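Local coordinates for protein WZI (Escherichia coli, PDB 2YNK) that binds carbohydrate as an outer-membrane beta-barrel lectin and takes part in group 1 capsule assembly in Escherichia coli, at residues D7-N12 with S424-T429; L14-D19 with Q52-R57; A230-Q235 with E296-F301. All coordinates share one frame; numbering follows the deposited sequence.

Contact 1 of 3, residues D7-N12 with S424-T429; sequences DNDLRN and SVRLNT
Arg426 NE is shared between two acceptors: Asp9 OD2, 3.5 Å away in a salt bridge, and the hydroxyl of Ser418, which takes a weak hydrogen bond. The carboxylate oxygen leans on the NE end of the guanidinium, since the same OD2 lies 4.1 Å from Arg426 NH2. No other oxygen of Asp9 comes as near, so this is a single-oxygen charge contact and not a two-pronged one. The approach is oblique, and the two planar groups are turned 78° against each other. Asp9 and Arg426 reach for each other from opposite directions. Arg426 points CG anti to its amide nitrogen (chi1 -166°) and keeps the chain extended as far as NE, which carries the charge well clear of the strand. The backbones stay apart, with the nearest alpha carbons, those of Asp9 and Asn428, at 10.7 Å, so it is mainly the long arginine that spans the gap.

The strand 425-435 belongs to the wall of a closed antiparallel barrel, and its side chains alternate: Leu427 lies against a bound dodecane, while Arg426 points the other way, toward helix 8-19, in a long salt bridge that links this N-terminal helix to the wall. The rest of the guanidinium is held by its own surroundings, NH1 by a salt bridge to Asp420 and NH2 by the carbonyl of Asn381, which together would fix its rotation.

On the helix side, Asp7 is the N-cap. Its OD2 accepts from Leu10 N at 2.9 Å, met from above the carboxylate plane, and OD1 makes a salt bridge to Arg61 of helix 49-65. Asp9 sits in the first turn, where a negative charge probably suits the helix dipole, and its backbone oxygen takes a hydrogen bond from Arg383 NH1, a second link to the wall.

Contact 2 of 3, residues L14-D19 with Q52-R57; sequences LAWLSD and QVVLAR
Val54 pushes its two methyls onto two neighbours of helix 8-19 at once. CG2 sits over one face of Trp16, 3.8 Å from the centroid of the six-membered ring and 20° off the ring normal, a CH-pi contact displaced toward the CE3 and CZ3 rim; the nearest ring atom, Trp16 CE3, is 3.6 Å from Val54 CG2. The other methyl, CG1, lies 3.4 Å from Leu17 CD1, the two side chains lying alongside and pointing opposite ways. Leu17 then turns its second branch to the next residue along, with its CD2 3.8 Å from CD2 of Leu55. Placing CG1 anti to the backbone N (chi1 176°) is what splits the valine between leucine and indole.

Behind these side chains the two short helical segments cross steeply, with 132° between their N-to-C directions, about midway between perpendicular and antiparallel, and their axes 10.0 Å apart. The alpha carbons of Leu17 and Val54, 7.4 Å from each other, mark the nearest point of the backbones. Helix 49-65 carries on the apolar surface with Ile58, which touches both Leu14 and Leu17, and Ile23 from a loop also meets Leu17.

Further out, Trp16 is positioned by its NE1, hydrogen-bonded to the carbonyl of His316, while its ring also touches Ala322 and Asn324 of the barrel strand 322-331. Asp19 at the helix end pairs with Lys276, and Arg57 NE forms a salt bridge with Asp13, adding a charged tie between the same two helices. Between the segments themselves the contact is purely apolar, so shape and burial would hold the helices together here, while a single hydrogen bond to a barrel carbonyl helps to fix the indole that Val54 covers.

Contact 3 of 3, residues A230-Q235 with E296-F301; sequences ASRIMQ and EDESGF
Charge carries the whole of this contact: Arg232 NH1 and Glu298 OE1 lie 2.7 Å apart in a salt bridge. One carboxylate oxygen meets one terminal nitrogen. The oxygen arrives obliquely, and the guanidinium and carboxylate planes are inclined by 37°. Arg232 stretches its chain out from CG to NE, whereas Glu298 starts with CG anti to its amide nitrogen and then bends at chi2 (146°), which swings OE1 round to the arginine. The aliphatic part is little involved, Arg232 CD staying 4.0 Å from the same OE1. At its other terminal nitrogen, NH2, Arg232 has a long, weak ion pair with Asp250.

In backbone terms the two segments are not neighbours, and their nearest alpha carbons, those of Arg232 and Glu298, are 10.0 Å apart. Strand 226-236 is a barrel strand, hydrogen-bonded on its two sides to 212-221 and 268-278; the salt bridge passes over 268-278 to the chain that follows 287-295, the strand after it in the barrel order. There the chain turns a corner at Glu296 and Asp297, which both face the same residue of strand 302-304 in a classic beta bulge, and leaves the barrel sheet for a small two-stranded hairpin, 298-299 with 302-304. Ser299 centres an inverse gamma turn, reflected in a weak bond from Gly300 N to Glu298 O at 3.1 Å.

Hydrogen bonds from the corner residues hold the base of this excursion: Glu296 OE2 accepts from Tyr343 N, and Asp297 OD1 pairs with Tyr341 OH. Van der Waals packing belongs to the barrel strand, where Ser231 and Ile233 touch Trp152, Arg232 and Met234 lie against Gln269, and a bound hexane meets Ala230 and Ser231.

Overall arrangement
From the N terminus, helix 8-19 supplies the first half of two contacts in turn. Contact 2 closes first, when helix 49-65 packs back on it, a short loop completed before the barrel begins. Contact 3 comes next, in series, and joins a barrel strand to the hairpin that leaves the sheet two strands later. Contact 1 closes last, near the C terminus, so both others nest inside its long loop. Contacts 1 and 2, centres about 14 Å apart, lie on the same side of the chain's centre; contact 3 lies on the opposite side, its centre about 35 Å from that of contact 1. The helices are thus tied to each other and to the wall.

Contact 1 of 3, residues D7-N12 with S424-T429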
ATOM      1  N   ASP A   7      -7.159   1.500  -1.033  1.00 47.58           N
ATOM      2  CA  ASP A   7      -8.380   0.776  -0.673  1.00 46.62           C
ATOM      3  C   ASP A   7      -8.163  -0.656  -1.108  1.00 44.73           C
ATOM      4  O   ASP A   7      -7.631  -0.902  -2.182  1.00 47.12           O
ATOM      5  CB  ASP A   7      -9.584   1.358  -1.394  1.00 49.42           C
ATOM      6  CG  ASP A   7     -10.888   0.692  -0.984  1.00 51.67           C
ATOM      7  OD1 ASP A   7     -11.223   0.737   0.220  1.00 52.04           O
ATOM      8  OD2 ASP A   7     -11.590   0.138  -1.865  1.00 53.21           O
ATOM      9  N   ASN A   8      -8.553  -1.608  -0.282  1.00 43.64           N
ATOM     10  CA  ASN A   8      -8.195  -3.001  -0.542  1.00 43.37           C
ATOM     11  C   ASN A   8      -9.211  -3.663  -1.476  1.00 44.77           C
ATOM     12  O   ASN A   8      -8.834  -4.417  -2.368  1.00 42.18           O
ATOM     13  CB  ASN A   8      -8.074  -3.772   0.769  1.00 41.82           C
ATOM     14  CG  ASN A   8      -7.605  -5.191   0.573  1.00 42.10           C
ATOM     15  OD1 ASN A   8      -6.597  -5.440  -0.079  1.00 44.43           O
ATOM     16  ND2 ASN A   8      -8.327  -6.135   1.152  1.00 42.90           N
ATOM     17  N   ASP A   9     -10.494  -3.373  -1.255  1.00 47.58           N
ATOM     18  CA  ASP A   9     -11.563  -3.856  -2.120  1.00 49.74           C
ATOM     19  C   ASP A   9     -11.396  -3.366  -3.555  1.00 49.00           C
ATOM     20  O   ASP A   9     -11.506  -4.160  -4.493  1.00 46.98           O
ATOM     21  CB  ASP A   9     -12.938  -3.454  -1.573  1.00 52.17           C
ATOM     22  CG  ASP A   9     -13.418  -4.372  -0.456  1.00 54.64           C
ATOM     23  OD1 ASP A   9     -12.719  -5.367  -0.163  1.00 57.31           O
ATOM     24  OD2 ASP A   9     -14.497  -4.107   0.130  1.00 57.49           O
ATOM     25  N   LEU A  10     -11.107  -2.074  -3.716  1.00 48.76           N
ATOM     26  CA  LEU A  10     -10.895  -1.486  -5.046  1.00 49.66           C
ATOM     27  C   LEU A  10      -9.727  -2.142  -5.776  1.00 49.64           C
ATOM     28  O   LEU A  10      -9.851  -2.538  -6.946  1.00 48.65           O
ATOM     29  CB  LEU A  10     -10.631   0.024  -4.946  1.00 49.39           C
ATOM     30  CG  LEU A  10     -10.594   0.774  -6.285  1.00 50.25           C
ATOM     31  CD1 LEU A  10     -11.975   0.729  -6.932  1.00 52.08           C
ATOM     32  CD2 LEU A  10     -10.127   2.216  -6.121  1.00 47.96           C
ATOM     33  N   ARG A  11      -8.599  -2.237  -5.075  1.00 47.81           N
ATOM     34  CA  ARG A  11      -7.369  -2.762  -5.647  1.00 46.59           C
ATOM     35  C   ARG A  11      -7.552  -4.173  -6.159  1.00 45.15           C
ATOM     36  O   ARG A  11      -7.076  -4.492  -7.234  1.00 47.36           O
ATOM     37  CB  ARG A  11      -6.212  -2.743  -4.626  1.00 46.76           C
ATOM     38  CG  ARG A  11      -4.998  -3.507  -5.133  1.00 47.00           C
ATOM     39  CD  ARG A  11      -3.692  -3.212  -4.430  1.00 47.33           C
ATOM     40  NE  ARG A  11      -2.640  -3.950  -5.126  1.00 48.37           N
ATOM     41  CZ  ARG A  11      -1.523  -4.425  -4.585  1.00 48.39           C
ATOM     42  NH1 ARG A  11      -1.243  -4.236  -3.303  1.00 49.58           N
ATOM     43  NH2 ARG A  11      -0.670  -5.103  -5.348  1.00 49.43           N
ATOM     44  N   ASN A  12      -8.206  -5.026  -5.381  1.00 44.93           N
ATOM     45  CA  ASN A  12      -8.377  -6.422  -5.774  1.00 47.04           C
ATOM     46  C   ASN A  12      -9.308  -6.540  -7.010  1.00 50.41           C
ATOM     47  O   ASN A  12      -9.065  -7.344  -7.911  1.00 49.19           O
ATOM     48  CB  ASN A  12      -8.900  -7.258  -4.600  1.00 46.97           C
ATOM     49  CG  ASN A  12      -7.929  -7.294  -3.418  1.00 48.35           C
ATOM     50  OD1 ASN A  12      -8.279  -6.895  -2.307  1.00 49.07           O
ATOM     51  ND2 ASN A  12      -6.708  -7.764  -3.654  1.00 48.61           N
ATOM     52  N   SER A 424     -26.333   1.040   1.943  1.00 73.79           N
ATOM     53  CA  SER A 424     -24.930   1.249   1.575  1.00 70.32           C
ATOM     54  C   SER A 424     -23.950   1.075   2.755  1.00 66.47           C
ATOM     55  O   SER A 424     -22.739   1.251   2.595  1.00 63.11           O
ATOM     56  CB  SER A 424     -24.773   2.640   0.967  1.00 71.07           C
ATOM     57  OG  SER A 424     -23.644   2.687   0.117  1.00 71.07           O
ATOM     58  N   VAL A 425     -24.471   0.723   3.927  1.00 64.02           N
ATOM     59  CA  VAL A 425     -23.640   0.558   5.109  1.00 62.17           C
ATOM     60  C   VAL A 425     -22.910  -0.778   5.051  1.00 60.06           C
ATOM     61  O   VAL A 425     -23.540  -1.833   5.148  1.00 60.37           O
ATOM     62  CB  VAL A 425     -24.465   0.610   6.412  1.00 63.65           C
ATOM     63  CG1 VAL A 425     -23.529   0.586   7.619  1.00 61.92           C
ATOM     64  CG2 VAL A 425     -25.362   1.843   6.449  1.00 63.58           C
ATOM     65  N   ARG A 426     -21.583  -0.727   4.909  1.00 58.20           N
ATOM     66  CA  ARG A 426     -20.758  -1.933   4.764  1.00 55.24           C
ATOM     67  C   ARG A 426     -19.979  -2.286   6.028  1.00 55.12           C
ATOM     68  O   ARG A 426     -19.429  -1.427   6.708  1.00 53.06           O
ATOM     69  CB  ARG A 426     -19.771  -1.782   3.604  1.00 52.93           C
ATOM     70  CG  ARG A 426     -19.120  -3.091   3.180  1.00 50.73           C
ATOM     71  CD  ARG A 426     -18.292  -2.919   1.922  1.00 49.21           C
ATOM     72  NE  ARG A 426     -17.808  -4.190   1.370  1.00 47.99           N
ATOM     73  CZ  ARG A 426     -18.553  -5.061   0.691  1.00 46.98           C
ATOM     74  NH1 ARG A 426     -19.841  -4.843   0.501  1.00 48.93           N
ATOM     75  NH2 ARG A 426     -18.017  -6.179   0.226  1.00 45.87           N
ATOM     76  N   LEU A 427     -19.912  -3.585   6.279  1.00 57.17           N
ATOM     77  CA  LEU A 427     -19.335  -4.157   7.470  1.00 58.88           C
ATOM     78  C   LEU A 427     -18.154  -5.045   7.065  1.00 60.01           C
ATOM     79  O   LEU A 427     -18.250  -5.785   6.088  1.00 60.35           O
ATOM     80  CB  LEU A 427     -20.424  -4.981   8.157  1.00 60.67           C
ATOM     81  CG  LEU A 427     -20.207  -5.567   9.550  1.00 61.56           C
ATOM     82  CD1 LEU A 427     -19.951  -4.474  10.581  1.00 61.83           C
ATOM     83  CD2 LEU A 427     -21.421  -6.401   9.925  1.00 60.70           C
ATOM     84  N   ASN A 428     -17.048  -4.966   7.809  1.00 62.89           N
ATOM     85  CA  ASN A 428     -15.830  -5.739   7.511  1.00 63.55           C
ATOM     86  C   ASN A 428     -15.330  -6.463   8.737  1.00 62.36           C
ATOM     87  O   ASN A 428     -14.819  -5.832   9.651  1.00 66.31           O
ATOM     88  CB  ASN A 428     -14.708  -4.824   6.996  1.00 65.46           C
ATOM     89  CG  ASN A 428     -14.705  -4.695   5.480  1.00 70.40           C
ATOM     90  OD1 ASN A 428     -15.742  -4.421   4.856  1.00 77.00           O
ATOM     91  ND2 ASN A 428     -13.538  -4.886   4.876  1.00 67.47           N
ATOM     92  N   THR A 429     -15.450  -7.783   8.754  1.00 60.70           N
ATOM     93  CA  THR A 429     -15.010  -8.567   9.906  1.00 59.20           C
ATOM     94  C   THR A 429     -13.747  -9.365   9.631  1.00 56.10           C
ATOM     95  O   THR A 429     -13.387  -9.629   8.486  1.00 56.32           O
ATOM     96  CB  THR A 429     -16.109  -9.536  10.357  1.00 62.45           C
ATOM     97  OG1 THR A 429     -16.664 -10.199   9.207  1.00 63.24           O
ATOM     98  CG2 THR A 429     -17.209  -8.771  11.092  1.00 63.15           C
TER

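Contact 2 of 3, residues L14-D19 with Q52-R57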
ATOM      1  N   LEU A  14      -9.737  -4.065  -9.310  1.00 53.17           N
ATOM      2  CA  LEU A  14      -8.951  -3.567 -10.440  1.00 52.82           C
ATOM      3  C   LEU A  14      -7.935  -4.608 -10.893  1.00 53.77           C
ATOM      4  O   LEU A  14      -7.754  -4.818 -12.092  1.00 56.79           O
ATOM      5  CB  LEU A  14      -8.214  -2.271 -10.078  1.00 52.06           C
ATOM      6  CG  LEU A  14      -9.035  -0.989  -9.913  1.00 51.56           C
ATOM      7  CD1 LEU A  14      -8.101   0.186  -9.665  1.00 49.87           C
ATOM      8  CD2 LEU A  14      -9.902  -0.738 -11.136  1.00 52.07           C
ATOM      9  N   ALA A  15      -7.271  -5.252  -9.935  1.00 52.93           N
ATOM     10  CA  ALA A  15      -6.231  -6.238 -10.244  1.00 52.80           C
ATOM     11  C   ALA A  15      -6.815  -7.452 -10.961  1.00 53.09           C
ATOM     12  O   ALA A  15      -6.167  -8.057 -11.817  1.00 53.81           O
ATOM     13  CB  ALA A  15      -5.509  -6.668  -8.971  1.00 49.32           C
ATOM     14  N   TRP A  16      -8.038  -7.806 -10.591  1.00 54.23           N
ATOM     15  CA  TRP A  16      -8.759  -8.898 -11.226  1.00 56.99           C
ATOM     16  C   TRP A  16      -8.981  -8.551 -12.679  1.00 59.46           C
ATOM     17  O   TRP A  16      -8.626  -9.313 -13.574  1.00 60.45           O
ATOM     18  CB  TRP A  16     -10.080  -9.117 -10.486  1.00 56.63           C
ATOM     19  CG  TRP A  16     -10.862 -10.361 -10.849  1.00 58.07           C
ATOM     20  CD1 TRP A  16     -10.826 -11.599 -10.222  1.00 58.09           C
ATOM     21  CD2 TRP A  16     -11.875 -10.502 -11.905  1.00 57.88           C
ATOM     22  NE1 TRP A  16     -11.700 -12.474 -10.819  1.00 58.42           N
ATOM     23  CE2 TRP A  16     -12.365 -11.877 -11.824  1.00 58.45           C
ATOM     24  CE3 TRP A  16     -12.400  -9.659 -12.870  1.00 59.57           C
ATOM     25  CZ2 TRP A  16     -13.333 -12.365 -12.693  1.00 60.04           C
ATOM     26  CZ3 TRP A  16     -13.381 -10.159 -13.737  1.00 59.78           C
ATOM     27  CH2 TRP A  16     -13.831 -11.480 -13.651  1.00 59.64           C
ATOM     28  N   LEU A  17      -9.537  -7.369 -12.918  1.00 59.33           N
ATOM     29  CA  LEU A  17      -9.836  -6.913 -14.268  1.00 61.15           C
ATOM     30  C   LEU A  17      -8.573  -6.776 -15.126  1.00 62.91           C
ATOM     31  O   LEU A  17      -8.581  -7.104 -16.318  1.00 62.48           O
ATOM     32  CB  LEU A  17     -10.596  -5.581 -14.209  1.00 59.71           C
ATOM     33  CG  LEU A  17     -12.023  -5.683 -13.660  1.00 58.44           C
ATOM     34  CD1 LEU A  17     -12.470  -4.363 -13.060  1.00 56.37           C
ATOM     35  CD2 LEU A  17     -12.987  -6.137 -14.752  1.00 60.06           C
ATOM     36  N   SER A  18      -7.490  -6.305 -14.511  1.00 62.33           N
ATOM     37  CA  SER A  18      -6.250  -6.023 -15.238  1.00 62.23           C
ATOM     38  C   SER A  18      -5.547  -7.299 -15.671  1.00 61.43           C
ATOM     39  O   SER A  18      -5.088  -7.404 -16.802  1.00 63.98           O
ATOM     40  CB  SER A  18      -5.309  -5.158 -14.387  1.00 63.54           C
ATOM     41  OG  SER A  18      -3.970  -5.207 -14.858  1.00 66.17           O
ATOM     42  N   ASP A  19      -5.473  -8.269 -14.770  1.00 60.65           N
ATOM     43  CA  ASP A  19      -4.743  -9.504 -15.041  1.00 62.66           C
ATOM     44  C   ASP A  19      -5.498 -10.426 -15.988  1.00 61.36           C
ATOM     45  O   ASP A  19      -4.909 -11.308 -16.591  1.00 61.31           O
ATOM     46  CB  ASP A  19      -4.431 -10.234 -13.732  1.00 64.98           C
ATOM     47  CG  ASP A  19      -3.336  -9.553 -12.927  1.00 67.05           C
ATOM     48  OD1 ASP A  19      -3.053  -8.357 -13.161  1.00 70.92           O
ATOM     49  OD2 ASP A  19      -2.749 -10.225 -12.056  1.00 69.75           O
ATOM     50  N   GLN A  52     -18.589  -8.268 -16.050  1.00 64.55           N
ATOM     51  CA  GLN A  52     -19.443  -7.080 -16.029  1.00 64.67           C
ATOM     52  C   GLN A  52     -19.777  -6.737 -14.585  1.00 61.83           C
ATOM     53  O   GLN A  52     -19.833  -5.569 -14.218  1.00 60.94           O
ATOM     54  CB  GLN A  52     -20.713  -7.296 -16.857  1.00 67.12           C
ATOM     55  CG  GLN A  52     -20.448  -7.966 -18.203  1.00 70.20           C
ATOM     56  CD  GLN A  52     -21.325  -7.452 -19.334  1.00 72.34           C
ATOM     57  OE1 GLN A  52     -22.030  -8.226 -19.994  1.00 74.55           O
ATOM     58  NE2 GLN A  52     -21.273  -6.144 -19.575  1.00 72.24           N
ATOM     59  N   VAL A  53     -19.975  -7.769 -13.770  1.00 60.54           N
ATOM     60  CA  VAL A  53     -20.192  -7.603 -12.331  1.00 60.41           C
ATOM     61  C   VAL A  53     -19.033  -6.848 -11.665  1.00 58.60           C
ATOM     62  O   VAL A  53     -19.246  -5.863 -10.959  1.00 57.72           O
ATOM     63  CB  VAL A  53     -20.364  -8.972 -11.631  1.00 60.50           C
ATOM     64  CG1 VAL A  53     -20.320  -8.822 -10.115  1.00 58.66           C
ATOM     65  CG2 VAL A  53     -21.659  -9.638 -12.067  1.00 59.74           C
ATOM     66  N   VAL A  54     -17.807  -7.298 -11.899  1.00 57.39           N
ATOM     67  CA  VAL A  54     -16.653  -6.610 -11.339  1.00 57.13           C
ATOM     68  C   VAL A  54     -16.587  -5.177 -11.868  1.00 58.39           C
ATOM     69  O   VAL A  54     -16.504  -4.246 -11.081  1.00 61.67           O
ATOM     70  CB  VAL A  54     -15.326  -7.358 -11.600  1.00 56.62           C
ATOM     71  CG1 VAL A  54     -14.153  -6.542 -11.081  1.00 55.25           C
ATOM     72  CG2 VAL A  54     -15.342  -8.735 -10.944  1.00 54.53           C
ATOM     73  N   LEU A  55     -16.643  -5.003 -13.187  1.00 60.00           N
ATOM     74  CA  LEU A  55     -16.637  -3.664 -13.800  1.00 59.96           C
ATOM     75  C   LEU A  55     -17.581  -2.665 -13.128  1.00 57.13           C
ATOM     76  O   LEU A  55     -17.193  -1.534 -12.834  1.00 56.53           O
ATOM     77  CB  LEU A  55     -17.014  -3.741 -15.293  1.00 63.97           C
ATOM     78  CG  LEU A  55     -15.880  -3.963 -16.297  1.00 65.71           C
ATOM     79  CD1 LEU A  55     -16.403  -3.807 -17.717  1.00 67.62           C
ATOM     80  CD2 LEU A  55     -14.715  -3.012 -16.048  1.00 64.46           C
ATOM     81  N   ALA A  56     -18.821  -3.076 -12.903  1.00 55.11           N
ATOM     82  CA  ALA A  56     -19.834  -2.165 -12.370  1.00 54.72           C
ATOM     83  C   ALA A  56     -19.463  -1.720 -10.961  1.00 52.75           C
ATOM     84  O   ALA A  56     -19.848  -0.635 -10.515  1.00 51.51           O
ATOM     85  CB  ALA A  56     -21.208  -2.828 -12.381  1.00 53.85           C
ATOM     86  N   ARG A  57     -18.700  -2.571 -10.279  1.00 53.28           N
ATOM     87  CA  ARG A  57     -18.271  -2.335  -8.897  1.00 51.41           C
ATOM     88  C   ARG A  57     -17.269  -1.191  -8.799  1.00 49.11           C
ATOM     89  O   ARG A  57     -17.293  -0.441  -7.831  1.00 51.54           O
ATOM     90  CB  ARG A  57     -17.691  -3.627  -8.299  1.00 51.94           C
ATOM     91  CG  ARG A  57     -18.348  -4.064  -6.996  1.00 54.10           C
ATOM     92  CD  ARG A  57     -18.604  -5.564  -6.955  1.00 55.42           C
ATOM     93  NE  ARG A  57     -17.378  -6.346  -7.103  1.00 56.68           N
ATOM     94  CZ  ARG A  57     -17.336  -7.675  -7.236  1.00 57.92           C
ATOM     95  NH1 ARG A  57     -18.452  -8.403  -7.237  1.00 56.62           N
ATOM     96  NH2 ARG A  57     -16.159  -8.288  -7.361  1.00 59.93           N
TER

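Contact 3 of 3, residues A230-Q235 with E296-F301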
ATOM      1  N   ALA A 230      10.976   1.528 -10.874  1.00 52.29           N
ATOM      2  CA  ALA A 230      12.170   1.971 -10.183  1.00 51.83           C
ATOM      3  C   ALA A 230      11.728   2.956  -9.098  1.00 50.81           C
ATOM      4  O   ALA A 230      10.787   3.731  -9.300  1.00 49.78           O
ATOM      5  CB  ALA A 230      13.126   2.635 -11.161  1.00 50.72           C
ATOM      6  N   SER A 231      12.380   2.916  -7.944  1.00 49.15           N
ATOM      7  CA  SER A 231      12.066   3.869  -6.890  1.00 49.57           C
ATOM      8  C   SER A 231      13.236   4.120  -5.949  1.00 51.50           C
ATOM      9  O   SER A 231      14.068   3.230  -5.686  1.00 50.83           O
ATOM     10  CB  SER A 231      10.821   3.438  -6.106  1.00 49.49           C
ATOM     11  OG  SER A 231      10.769   2.041  -5.898  1.00 50.86           O
ATOM     12  N   ARG A 232      13.284   5.353  -5.452  1.00 74.57           N
ATOM     13  CA  ARG A 232      14.349   5.803  -4.584  1.00 73.14           C
ATOM     14  C   ARG A 232      13.773   6.656  -3.444  1.00 66.97           C
ATOM     15  O   ARG A 232      12.838   7.429  -3.635  1.00 64.00           O
ATOM     16  CB  ARG A 232      15.360   6.585  -5.420  1.00 77.84           C
ATOM     17  CG  ARG A 232      16.647   6.967  -4.707  1.00 80.19           C
ATOM     18  CD  ARG A 232      17.644   7.540  -5.705  1.00 86.17           C
ATOM     19  NE  ARG A 232      18.546   8.531  -5.107  1.00 88.02           N
ATOM     20  CZ  ARG A 232      19.636   8.249  -4.390  1.00 90.00           C
ATOM     21  NH1 ARG A 232      19.992   6.988  -4.139  1.00 92.59           N
ATOM     22  NH2 ARG A 232      20.377   9.240  -3.914  1.00 89.32           N
ATOM     23  N   ILE A 233      14.335   6.484  -2.254  1.00 65.28           N
ATOM     24  CA  ILE A 233      13.950   7.241  -1.061  1.00 62.63           C
ATOM     25  C   ILE A 233      15.208   7.708  -0.353  1.00 62.58           C
ATOM     26  O   ILE A 233      16.153   6.931  -0.206  1.00 62.79           O
ATOM     27  CB  ILE A 233      13.153   6.352  -0.083  1.00 61.49           C
ATOM     28  CG1 ILE A 233      11.656   6.453  -0.348  1.00 61.76           C
ATOM     29  CG2 ILE A 233      13.415   6.746   1.359  1.00 60.91           C
ATOM     30  CD1 ILE A 233      11.054   7.778   0.061  1.00 60.22           C
HETATM   31  N   MSE A 234      15.237   8.959   0.091  1.00 63.04           N
HETATM   32  CA  MSE A 234      16.316   9.383   0.981  1.00 65.08           C
HETATM   33  C   MSE A 234      15.776   9.966   2.262  1.00 60.49           C
HETATM   34  O   MSE A 234      14.842  10.765   2.266  1.00 59.05           O
HETATM   35  CB  MSE A 234      17.325  10.317   0.316  1.00 72.28           C
HETATM   36  CG  MSE A 234      16.691  11.523  -0.344  1.00 79.84           C
HETATM   37 SE   MSE A 234      18.110  12.820  -0.779  1.00 98.08          SE
HETATM   38  CE  MSE A 234      17.222  13.488  -2.418  1.00 91.92           C
ATOM     39  N   GLN A 235      16.370   9.537   3.369  1.00 57.65           N
ATOM     40  CA  GLN A 235      16.068  10.071   4.691  1.00 54.76           C
ATOM     41  C   GLN A 235      17.061  11.202   4.937  1.00 52.15           C
ATOM     42  O   GLN A 235      18.263  10.971   4.974  1.00 53.29           O
ATOM     43  CB  GLN A 235      16.216   8.963   5.729  1.00 54.66           C
ATOM     44  CG  GLN A 235      15.453   9.172   7.020  1.00 54.84           C
ATOM     45  CD  GLN A 235      15.404   7.918   7.877  1.00 56.19           C
ATOM     46  OE1 GLN A 235      14.668   7.858   8.870  1.00 58.16           O
ATOM     47  NE2 GLN A 235      16.186   6.907   7.502  1.00 56.43           N
ATOM     48  N   GLU A 296      19.834  -1.236   0.425  1.00 73.08           N
ATOM     49  CA  GLU A 296      20.164  -0.183   1.379  1.00 69.56           C
ATOM     50  C   GLU A 296      21.320   0.711   0.926  1.00 69.39           C
ATOM     51  O   GLU A 296      21.381   1.879   1.310  1.00 70.82           O
ATOM     52  CB  GLU A 296      20.450  -0.785   2.751  1.00 66.95           C
ATOM     53  CG  GLU A 296      19.188  -1.068   3.556  1.00 66.69           C
ATOM     54  CD  GLU A 296      18.581   0.170   4.197  1.00 65.59           C
ATOM     55  OE1 GLU A 296      19.028   1.307   3.907  1.00 65.43           O
ATOM     56  OE2 GLU A 296      17.642  -0.003   4.999  1.00 65.57           O
ATOM     57  N   ASP A 297      22.220   0.162   0.112  1.00 71.44           N
ATOM     58  CA  ASP A 297      23.314   0.920  -0.507  1.00 74.37           C
ATOM     59  C   ASP A 297      23.133   0.928  -2.031  1.00 78.02           C
ATOM     60  O   ASP A 297      22.459   0.049  -2.579  1.00 78.60           O
ATOM     61  CB  ASP A 297      24.666   0.282  -0.163  1.00 75.63           C
ATOM     62  CG  ASP A 297      24.820  -0.016   1.323  1.00 74.41           C
ATOM     63  OD1 ASP A 297      24.398   0.813   2.149  1.00 73.17           O
ATOM     64  OD2 ASP A 297      25.378  -1.080   1.665  1.00 76.28           O
ATOM     65  N   GLU A 298      23.730   1.908  -2.716  1.00 82.33           N
ATOM     66  CA  GLU A 298      23.582   2.004  -4.175  1.00 85.27           C
ATOM     67  C   GLU A 298      24.915   1.991  -4.939  1.00 88.26           C
ATOM     68  O   GLU A 298      25.723   2.912  -4.827  1.00 88.72           O
ATOM     69  CB  GLU A 298      22.751   3.231  -4.571  1.00 87.18           C
ATOM     70  CG  GLU A 298      22.412   3.255  -6.059  1.00 90.62           C
ATOM     71  CD  GLU A 298      21.052   3.860  -6.379  1.00 94.80           C
ATOM     72  OE1 GLU A 298      20.665   4.871  -5.748  1.00 97.48           O
ATOM     73  OE2 GLU A 298      20.370   3.313  -7.279  1.00 97.15           O
ATOM     74  N   SER A 299      25.113   0.925  -5.718  1.00 91.24           N
ATOM     75  CA  SER A 299      26.242   0.792  -6.640  1.00 94.61           C
ATOM     76  C   SER A 299      25.941   1.509  -7.960  1.00 95.41           C
ATOM     77  O   SER A 299      25.722   0.866  -8.993  1.00 97.19           O
ATOM     78  CB  SER A 299      26.534  -0.693  -6.904  1.00 97.60           C
ATOM     79  OG  SER A 299      27.486  -0.864  -7.944  1.00102.18           O
ATOM     80  N   GLY A 300      25.926   2.840  -7.914  1.00 95.32           N
ATOM     81  CA  GLY A 300      25.670   3.665  -9.094  1.00 96.21           C
ATOM     82  C   GLY A 300      24.307   3.417  -9.708  1.00 95.87           C
ATOM     83  O   GLY A 300      23.343   4.129  -9.417  1.00 94.80           O
ATOM     84  N   PHE A 301      24.235   2.393 -10.556  1.00 98.84           N
ATOM     85  CA  PHE A 301      22.994   2.043 -11.262  1.00101.51           C
ATOM     86  C   PHE A 301      22.219   0.901 -10.587  1.00100.72           C
ATOM     87  O   PHE A 301      20.991   0.843 -10.688  1.00100.30           O
ATOM     88  CB  PHE A 301      23.235   1.763 -12.771  1.00105.86           C
ATOM     89  CG  PHE A 301      24.444   0.900 -13.083  1.00108.47           C
ATOM     90  CD1 PHE A 301      25.713   1.468 -13.230  1.00109.00           C
ATOM     91  CD2 PHE A 301      24.308  -0.471 -13.288  1.00112.24           C
ATOM     92  CE1 PHE A 301      26.821   0.681 -13.535  1.00111.98           C
ATOM     93  CE2 PHE A 301      25.412  -1.261 -13.597  1.00116.35           C
ATOM     94  CZ  PHE A 301      26.669  -0.685 -13.719  1.00115.51           C
TER